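Long-range contacts in putative glycosidase ph117-related (Bacteroides thetaiotaomicron, PDB 5A7V), which probably acts on mannosides as a GH130 enzyme related to the beta-1,4-mannooligosaccharide phosphorylases, and holds mannose units in its pocket: residues 222-227 with 238-243; 232-237 with 256-261. All coordinates share one frame; numbering follows the deposited sequence.

Contact 1. Residues 222-227 with 238-243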
ATOM      1  N   ASP A 222       3.785 -18.845  14.448  1.00 18.75           N
ATOM      2  CA  ASP A 222       3.137 -20.115  14.809  1.00 22.07           C
ATOM      3  C   ASP A 222       3.092 -21.068  13.601  1.00 20.27           C
ATOM      4  O   ASP A 222       2.121 -21.801  13.358  1.00 22.53           O
ATOM      5  CB  ASP A 222       1.759 -19.884  15.371  1.00 20.53           C
ATOM      6  CG  ASP A 222       1.777 -19.073  16.687  1.00 28.58           C
ATOM      7  OD1 ASP A 222       2.761 -19.111  17.453  1.00 35.30           O
ATOM      8  OD2 ASP A 222       0.780 -18.402  16.971  1.00 38.32           O
ATOM      9  N   GLY A 223       4.180 -21.046  12.837  1.00 18.26           N
ATOM     10  CA  GLY A 223       4.342 -21.989  11.744  1.00 17.74           C
ATOM     11  C   GLY A 223       3.617 -21.650  10.435  1.00 17.42           C
ATOM     12  O   GLY A 223       3.702 -22.435   9.481  1.00 23.56           O
ATOM     13  N   LYS A 224       2.916 -20.519  10.396  1.00 14.79           N
ATOM     14  CA  LYS A 224       2.168 -20.107   9.197  1.00 14.23           C
ATOM     15  C   LYS A 224       2.483 -18.695   8.807  1.00 13.06           C
ATOM     16  O   LYS A 224       2.946 -17.893   9.610  1.00 13.88           O
ATOM     17  CB  LYS A 224       0.630 -20.230   9.408  1.00 15.14           C
ATOM     18  CG  LYS A 224       0.178 -21.663   9.709  1.00 19.36           C
ATOM     19  CD  LYS A 224      -1.325 -21.819   9.821  1.00 23.66           C
ATOM     20  CE  LYS A 224      -1.682 -23.258  10.160  1.00 31.29           C
ATOM     21  NZ  LYS A 224      -2.492 -23.353  11.387  1.00 44.04           N
ATOM     22  N   TYR A 225       2.253 -18.400   7.534  1.00 11.63           N
ATOM     23  CA  TYR A 225       2.329 -17.014   7.082  1.00 10.26           C
ATOM     24  C   TYR A 225       1.114 -16.214   7.617  1.00 10.93           C
ATOM     25  O   TYR A 225       0.071 -16.792   7.940  1.00 11.91           O
ATOM     26  CB  TYR A 225       2.427 -16.980   5.560  1.00 10.86           C
ATOM     27  CG  TYR A 225       3.620 -17.747   5.036  1.00 12.39           C
ATOM     28  CD1 TYR A 225       4.902 -17.235   5.225  1.00 13.39           C
ATOM     29  CD2 TYR A 225       3.467 -18.972   4.387  1.00 12.94           C
ATOM     30  CE1 TYR A 225       6.012 -17.902   4.768  1.00 14.90           C
ATOM     31  CE2 TYR A 225       4.601 -19.663   3.900  1.00 14.54           C
ATOM     32  CZ  TYR A 225       5.858 -19.118   4.128  1.00 14.68           C
ATOM     33  OH  TYR A 225       6.971 -19.776   3.621  1.00 18.72           O
ATOM     34  N   PHE A 226       1.249 -14.890   7.632  1.00 10.17           N
ATOM     35  CA  PHE A 226       0.260 -14.017   8.240  1.00  9.86           C
ATOM     36  C   PHE A 226       0.106 -12.744   7.397  1.00  9.96           C
ATOM     37  O   PHE A 226       1.100 -12.211   6.907  1.00 10.19           O
ATOM     38  CB  PHE A 226       0.689 -13.654   9.665  1.00 10.81           C
ATOM     39  CG  PHE A 226      -0.373 -12.919  10.441  1.00 10.53           C
ATOM     40  CD1 PHE A 226      -0.569 -11.545  10.296  1.00 11.77           C
ATOM     41  CD2 PHE A 226      -1.208 -13.611  11.302  1.00 11.31           C
ATOM     42  CE1 PHE A 226      -1.554 -10.888  11.000  1.00 12.23           C
ATOM     43  CE2 PHE A 226      -2.205 -12.936  11.990  1.00 12.00           C
ATOM     44  CZ  PHE A 226      -2.371 -11.571  11.840  1.00 11.90           C
ATOM     45  N   MET A 227      -1.141 -12.271   7.257  1.00  9.20           N
ATOM     46  CA  MET A 227      -1.410 -11.049   6.514  1.00  9.30           C
ATOM     47  C   MET A 227      -2.512 -10.246   7.225  1.00  9.47           C
ATOM     48  O   MET A 227      -3.568 -10.798   7.566  1.00 10.29           O
ATOM     49  CB  MET A 227      -1.890 -11.424   5.092  1.00 10.85           C
ATOM     50  CG  MET A 227      -2.220 -10.259   4.196  1.00 12.22           C
ATOM     51  SD  MET A 227      -2.679 -10.751   2.508  1.00 12.45           S
ATOM     52  CE  MET A 227      -4.187 -11.707   2.710  1.00 13.62           C
ATOM     53  N   THR A 238      -4.336 -16.173   7.587  1.00 10.30           N
ATOM     54  CA  THR A 238      -3.136 -17.021   7.594  1.00 10.68           C
ATOM     55  C   THR A 238      -3.027 -17.837   6.299  1.00 10.57           C
ATOM     56  O   THR A 238      -4.000 -17.998   5.574  1.00 10.97           O
ATOM     57  CB  THR A 238      -3.115 -17.984   8.808  1.00 12.27           C
ATOM     58  OG1 THR A 238      -4.210 -18.880   8.718  1.00 14.49           O
ATOM     59  CG2 THR A 238      -3.153 -17.230  10.106  1.00 13.18           C
ATOM     60  N   SER A 239      -1.837 -18.364   6.058  1.00 10.68           N
ATOM     61  CA  SER A 239      -1.632 -19.211   4.894  1.00 11.41           C
ATOM     62  C   SER A 239      -0.484 -20.163   5.161  1.00 11.39           C
ATOM     63  O   SER A 239       0.450 -19.834   5.855  1.00 12.71           O
ATOM     64  CB  SER A 239      -1.320 -18.372   3.656  1.00 12.33           C
ATOM     65  OG  SER A 239      -1.115 -19.186   2.493  1.00 12.58           O
ATOM     66  N   GLU A 240      -0.563 -21.333   4.521  1.00 12.41           N
ATOM     67  CA  GLU A 240       0.570 -22.266   4.481  1.00 13.00           C
ATOM     68  C   GLU A 240       1.350 -22.199   3.172  1.00 13.01           C
ATOM     69  O   GLU A 240       2.447 -22.740   3.092  1.00 17.98           O
ATOM     70  CB  GLU A 240       0.094 -23.697   4.771  1.00 17.17           C
ATOM     71  CG  GLU A 240      -0.564 -23.826   6.144  1.00 21.26           C
ATOM     72  CD  GLU A 240      -1.278 -25.147   6.397  1.00 33.84           C
ATOM     73  OE1 GLU A 240      -1.264 -26.034   5.551  1.00 44.22           O
ATOM     74  OE2 GLU A 240      -1.883 -25.304   7.462  1.00 42.22           O
ATOM     75  N   ASP A 241       0.788 -21.598   2.132  1.00 12.83           N
ATOM     76  CA  ASP A 241       1.383 -21.648   0.801  1.00 14.03           C
ATOM     77  C   ASP A 241       1.547 -20.299   0.122  1.00 13.42           C
ATOM     78  O   ASP A 241       1.978 -20.273  -1.033  1.00 14.69           O
ATOM     79  CB  ASP A 241       0.586 -22.627  -0.083  1.00 14.80           C
ATOM     80  CG  ASP A 241      -0.874 -22.194  -0.329  1.00 14.28           C
ATOM     81  OD1 ASP A 241      -1.192 -21.006  -0.040  1.00 13.51           O
ATOM     82  OD2 ASP A 241      -1.693 -23.011  -0.851  1.00 17.37           O
ATOM     83  N   LEU A 242       1.230 -19.200   0.826  1.00 11.75           N
ATOM     84  CA  LEU A 242       1.354 -17.815   0.354  1.00 12.43           C
ATOM     85  C   LEU A 242       0.345 -17.385  -0.698  1.00 11.22           C
ATOM     86  O   LEU A 242       0.242 -16.179  -0.969  1.00 11.73           O
ATOM     87  CB  LEU A 242       2.778 -17.452  -0.106  1.00 13.83           C
ATOM     88  CG  LEU A 242       3.792 -17.478   1.038  1.00 17.43           C
ATOM     89  CD1 LEU A 242       5.189 -17.629   0.492  1.00 21.59           C
ATOM     90  CD2 LEU A 242       3.682 -16.202   1.889  1.00 22.93           C
ATOM     91  N   VAL A 243      -0.500 -18.291  -1.164  1.00 11.01           N
ATOM     92  CA  VAL A 243      -1.459 -17.992  -2.228  1.00 11.97           C
ATOM     93  C   VAL A 243      -2.900 -18.197  -1.795  1.00 10.96           C
ATOM     94  O   VAL A 243      -3.755 -17.387  -2.169  1.00 12.15           O
ATOM     95  CB  VAL A 243      -1.129 -18.735  -3.555  1.00 12.80           C
ATOM     96  CG1 VAL A 243       0.218 -18.270  -4.047  1.00 12.91           C
ATOM     97  CG2 VAL A 243      -1.122 -20.261  -3.440  1.00 12.36           C
TER

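Contact 2. Residues 232-237 with 256-261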
ATOM      1  N   GLU A 232     -12.194  -1.077   4.943  1.00 11.71           N
ATOM      2  CA  GLU A 232     -13.136  -0.479   5.903  1.00 12.41           C
ATOM      3  C   GLU A 232     -12.840  -0.817   7.375  1.00 13.18           C
ATOM      4  O   GLU A 232     -13.320  -0.156   8.282  1.00 15.70           O
ATOM      5  CB  GLU A 232     -14.568  -0.912   5.582  1.00 17.47           C
ATOM      6  CG  GLU A 232     -15.067  -0.462   4.216  1.00 21.31           C
ATOM      7  CD  GLU A 232     -16.421  -1.047   3.790  1.00 31.97           C
ATOM      8  OE1 GLU A 232     -17.097  -1.693   4.589  1.00 45.07           O
ATOM      9  OE2 GLU A 232     -16.804  -0.851   2.642  1.00 41.88           O
ATOM     10  N   HIS A 233     -12.138  -1.921   7.590  1.00 11.14           N
ATOM     11  CA  HIS A 233     -11.661  -2.403   8.903  1.00 10.22           C
ATOM     12  C   HIS A 233     -10.357  -3.148   8.639  1.00  9.81           C
ATOM     13  O   HIS A 233     -10.105  -3.543   7.467  1.00 10.98           O
ATOM     14  CB  HIS A 233     -12.636  -3.391   9.562  1.00 11.01           C
ATOM     15  CG  HIS A 233     -14.021  -2.881   9.653  1.00 11.82           C
ATOM     16  ND1 HIS A 233     -14.490  -2.142  10.723  1.00 13.78           N
ATOM     17  CD2 HIS A 233     -15.034  -2.972   8.761  1.00 13.50           C
ATOM     18  CE1 HIS A 233     -15.743  -1.792  10.469  1.00 15.36           C
ATOM     19  NE2 HIS A 233     -16.086  -2.274   9.282  1.00 15.40           N
ATOM     20  N   VAL A 234      -9.560  -3.310   9.690  1.00  8.53           N
ATOM     21  CA  VAL A 234      -8.395  -4.209   9.604  1.00  8.61           C
ATOM     22  C   VAL A 234      -8.807  -5.619  10.028  1.00  8.42           C
ATOM     23  O   VAL A 234      -9.271  -5.829  11.151  1.00  9.73           O
ATOM     24  CB  VAL A 234      -7.199  -3.704  10.446  1.00  9.32           C
ATOM     25  CG1 VAL A 234      -6.049  -4.684  10.412  1.00  9.93           C
ATOM     26  CG2 VAL A 234      -6.798  -2.309   9.960  1.00 10.73           C
ATOM     27  N   PHE A 235      -8.642  -6.541   9.082  1.00  8.86           N
ATOM     28  CA  PHE A 235      -8.917  -7.960   9.220  1.00  9.34           C
ATOM     29  C   PHE A 235      -7.559  -8.710   9.150  1.00  8.65           C
ATOM     30  O   PHE A 235      -6.507  -8.080   8.948  1.00  9.48           O
ATOM     31  CB  PHE A 235      -9.801  -8.459   8.088  1.00  9.02           C
ATOM     32  CG  PHE A 235     -11.137  -7.758   7.974  1.00 10.25           C
ATOM     33  CD1 PHE A 235     -12.122  -7.961   8.921  1.00 11.40           C
ATOM     34  CD2 PHE A 235     -11.410  -6.898   6.906  1.00 12.50           C
ATOM     35  CE1 PHE A 235     -13.350  -7.345   8.789  1.00 13.02           C
ATOM     36  CE2 PHE A 235     -12.639  -6.264   6.795  1.00 14.02           C
ATOM     37  CZ  PHE A 235     -13.605  -6.506   7.742  1.00 13.01           C
ATOM     38  N   ALA A 236      -7.579 -10.049   9.325  1.00  9.22           N
ATOM     39  CA  ALA A 236      -6.334 -10.840   9.204  1.00  9.92           C
ATOM     40  C   ALA A 236      -6.611 -12.175   8.558  1.00  9.56           C
ATOM     41  O   ALA A 236      -7.764 -12.589   8.382  1.00  9.84           O
ATOM     42  CB  ALA A 236      -5.650 -10.987  10.538  1.00 13.10           C
ATOM     43  N   ALA A 237      -5.520 -12.812   8.130  1.00 10.06           N
ATOM     44  CA  ALA A 237      -5.593 -14.131   7.494  1.00 10.38           C
ATOM     45  C   ALA A 237      -4.255 -14.839   7.668  1.00  9.83           C
ATOM     46  O   ALA A 237      -3.211 -14.217   7.873  1.00 10.34           O
ATOM     47  CB  ALA A 237      -5.898 -13.973   6.005  1.00 10.82           C
ATOM     48  N   ARG A 256     -13.606 -11.294  11.368  1.00 10.78           N
ATOM     49  CA  ARG A 256     -13.253 -10.753  12.688  1.00 10.60           C
ATOM     50  C   ARG A 256     -12.464  -9.456  12.516  1.00 10.28           C
ATOM     51  O   ARG A 256     -11.392  -9.413  11.924  1.00 11.53           O
ATOM     52  CB  ARG A 256     -12.437 -11.761  13.513  1.00 12.38           C
ATOM     53  CG  ARG A 256     -11.981 -11.242  14.884  1.00 14.47           C
ATOM     54  CD  ARG A 256     -11.312 -12.355  15.660  1.00 23.67           C
ATOM     55  NE  ARG A 256     -10.612 -11.905  16.827  1.00 30.98           N
ATOM     56  CZ  ARG A 256     -10.496 -12.622  17.945  1.00 35.55           C
ATOM     57  NH1 ARG A 256     -11.032 -13.851  18.047  1.00 46.28           N
ATOM     58  NH2 ARG A 256      -9.828 -12.104  18.995  1.00 33.41           N
ATOM     59  N   LYS A 257     -13.024  -8.374  13.052  1.00 10.13           N
ATOM     60  CA  LYS A 257     -12.395  -7.038  12.969  1.00 10.22           C
ATOM     61  C   LYS A 257     -11.320  -6.924  14.023  1.00 10.59           C
ATOM     62  O   LYS A 257     -11.627  -6.998  15.243  1.00 13.75           O
ATOM     63  CB  LYS A 257     -13.443  -5.930  13.146  1.00 12.28           C
ATOM     64  CG  LYS A 257     -14.506  -5.907  12.082  1.00 12.36           C
ATOM     65  CD  LYS A 257     -15.725  -5.079  12.540  1.00 15.40           C
ATOM     66  CE  LYS A 257     -16.820  -5.119  11.525  1.00 18.04           C
ATOM     67  NZ  LYS A 257     -18.042  -4.393  12.015  1.00 25.39           N
ATOM     68  N   LEU A 258     -10.059  -6.725  13.632  1.00  9.13           N
ATOM     69  CA  LEU A 258      -8.985  -6.503  14.584  1.00  9.42           C
ATOM     70  C   LEU A 258      -9.019  -5.100  15.194  1.00  9.79           C
ATOM     71  O   LEU A 258      -8.762  -4.955  16.388  1.00 10.24           O
ATOM     72  CB  LEU A 258      -7.600  -6.735  13.916  1.00 10.53           C
ATOM     73  CG  LEU A 258      -7.105  -8.162  13.753  1.00 13.46           C
ATOM     74  CD1 LEU A 258      -8.092  -9.180  13.319  1.00 16.02           C
ATOM     75  CD2 LEU A 258      -5.796  -8.203  13.001  1.00 12.43           C
ATOM     76  N   PHE A 259      -9.287  -4.108  14.337  1.00  9.02           N
ATOM     77  CA  PHE A 259      -9.690  -2.750  14.781  1.00  8.65           C
ATOM     78  C   PHE A 259     -10.374  -2.073  13.620  1.00  9.59           C
ATOM     79  O   PHE A 259     -10.384  -2.574  12.490  1.00  9.53           O
ATOM     80  CB  PHE A 259      -8.519  -1.932  15.366  1.00  9.18           C
ATOM     81  CG  PHE A 259      -7.482  -1.422  14.388  1.00  8.98           C
ATOM     82  CD1 PHE A 259      -6.336  -2.147  14.082  1.00  9.95           C
ATOM     83  CD2 PHE A 259      -7.608  -0.124  13.844  1.00 10.07           C
ATOM     84  CE1 PHE A 259      -5.350  -1.638  13.252  1.00 11.43           C
ATOM     85  CE2 PHE A 259      -6.646   0.395  13.026  1.00 10.79           C
ATOM     86  CZ  PHE A 259      -5.506  -0.372  12.690  1.00 10.24           C
ATOM     87  N   SER A 260     -10.988  -0.925  13.942  1.00  9.97           N
ATOM     88  CA  SER A 260     -11.882  -0.261  13.029  1.00  9.42           C
ATOM     89  C   SER A 260     -11.672   1.261  13.071  1.00  9.29           C
ATOM     90  O   SER A 260     -11.006   1.784  13.978  1.00  9.10           O
ATOM     91  CB  SER A 260     -13.322  -0.554  13.485  1.00 11.61           C
ATOM     92  OG  SER A 260     -13.611  -1.951  13.332  1.00 13.23           O
ATOM     93  N   PRO A 261     -12.256   1.957  12.098  1.00  9.00           N
ATOM     94  CA  PRO A 261     -12.305   3.428  12.210  1.00  9.46           C
ATOM     95  C   PRO A 261     -12.945   3.871  13.517  1.00  9.37           C
ATOM     96  O   PRO A 261     -13.741   3.146  14.114  1.00 10.96           O
ATOM     97  CB  PRO A 261     -13.128   3.864  11.000  1.00 10.64           C
ATOM     98  CG  PRO A 261     -13.018   2.720  10.032  1.00 10.84           C
ATOM     99  CD  PRO A 261     -12.947   1.484  10.884  1.00 10.14           C
TER
HETATM  100  O   HOH W   1     -10.123 -11.131  10.193  1.00 11.79           O

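Contact 1. Residues 222-227 with 238-243
Tyr-225 and Leu-242 meet because both turn CG away from their own carbonyl carbon (chi1 -58° and -65°), which lays the leucine branch over one face of the phenol ring. The two segments form the open end, away from the turn, of the antiparallel hairpin of strands 225-229 and 235-239, part of one blade-like sheet of the five-bladed propeller expected for GH130. Leu-242 CD2 makes a CH-pi contact 3.6 Å from the centroid of the Tyr-225 ring, close to the normal, while Glu-240 O lies at the ring edge in its plane. Tyr-225 and Ser-239 form a hydrogen-bonded pair: Tyr-225 N donates to Ser-239 O at 2.9 Å, and Ser-239 N returns a bond to Tyr-225 O at 3.1 Å. Next to it, Phe-226 and Thr-238 are a non-hydrogen-bonded pair, where Thr-238 CA makes a CA-H...O contact with Tyr-225 O. On the solvent side Lys-224 and Glu-240 run alongside each other, pointing the same way, but Lys-224 NZ stays 4.4 Å from Glu-240 OE2, too far for a salt bridge, so any attraction is long-range. The chain leaves the strand through an ST turn at Ser-239, whose hydroxyl also bonds to Asn-244 O; Ser-239 OG accepts from Asp-241 N at 3.1 Å and, weakly, from Leu-242 N at 2.9 Å.

Contact 2. Residues 232-237 with 256-261
His-233 and Lys-257 cross at a slant, the extended lysine chain passing over one face of the imidazole. Lys-257 CE sits above the middle of the His-233 ring, 3.7 Å from its centroid, in a CH-pi contact. At the ring edge His-233 ND1 and Ser-260 OG share a hydrogen bond of 2.8 Å, in which either may be the donor. Cover on a face and a bond at the edge together limit how the imidazole can rotate.

Phe-235 sets off away from 256-261, yet its ring reaches back beside Lys-257, the two side chains pointing the same way. Phe-235 CD1 approaches Arg-256 O to 3.4 Å at the ring edge, and Trp-229 also meets this ring. The interior side is apolar. Val-234 directs CG2 over one face of Phe-259, off-centre toward the rim, with CG2 3.6 Å from Phe-259 CZ. Phe-259 CG sits between its backbone N and carbonyl carbon (chi1 72°), which carries the ring to the valine; the ring also packs against Tyr-288 and Phe-321. Leu-258 CD2 touches Ala-236 CB at 3.7 Å.

Two backbone bonds hold the segments together: Val-234 N to Phe-259 O at 3.0 Å, and Leu-258 N to Val-234 O at 2.8 Å. A water accepts from Ala-236 N and can donate to Arg-256 O, bridging the segments where they part. Beyond His-233, Pro-261 CD lies against Glu-232 O. The side chain of Glu-232 is about 8 Å from a bound alpha-D-mannose (nearest atoms not specified), and Glu-231 lines a mannose pocket. The loop between strands 246-247 and 270-280 is thus fastened to the start of strand 235-239, near the bound mannose, in what is probably the five-bladed propeller of GH130.

From the N terminus, the chain enters contact 1 at 222-227, finishes strand 225-229 and turns into 232-237 of contact 2, whose last residues begin strand 235-239, then runs on along that strand into 238-243. There contact 1 closes the hairpin, with ten residues between its segments. The chain then passes strand 246-247 and reaches 256-261, where contact 2 closes a larger loop of eighteen residues. The segments alternate, so the two contacts cross. Strand 235-239 serves both, and they touch directly where Met-227 O and Ala-237 N probably hydrogen-bond. Contact 1 ties together the open end of the hairpin; contact 2 ties the loop before strand 270-280 to the start of strand 235-239.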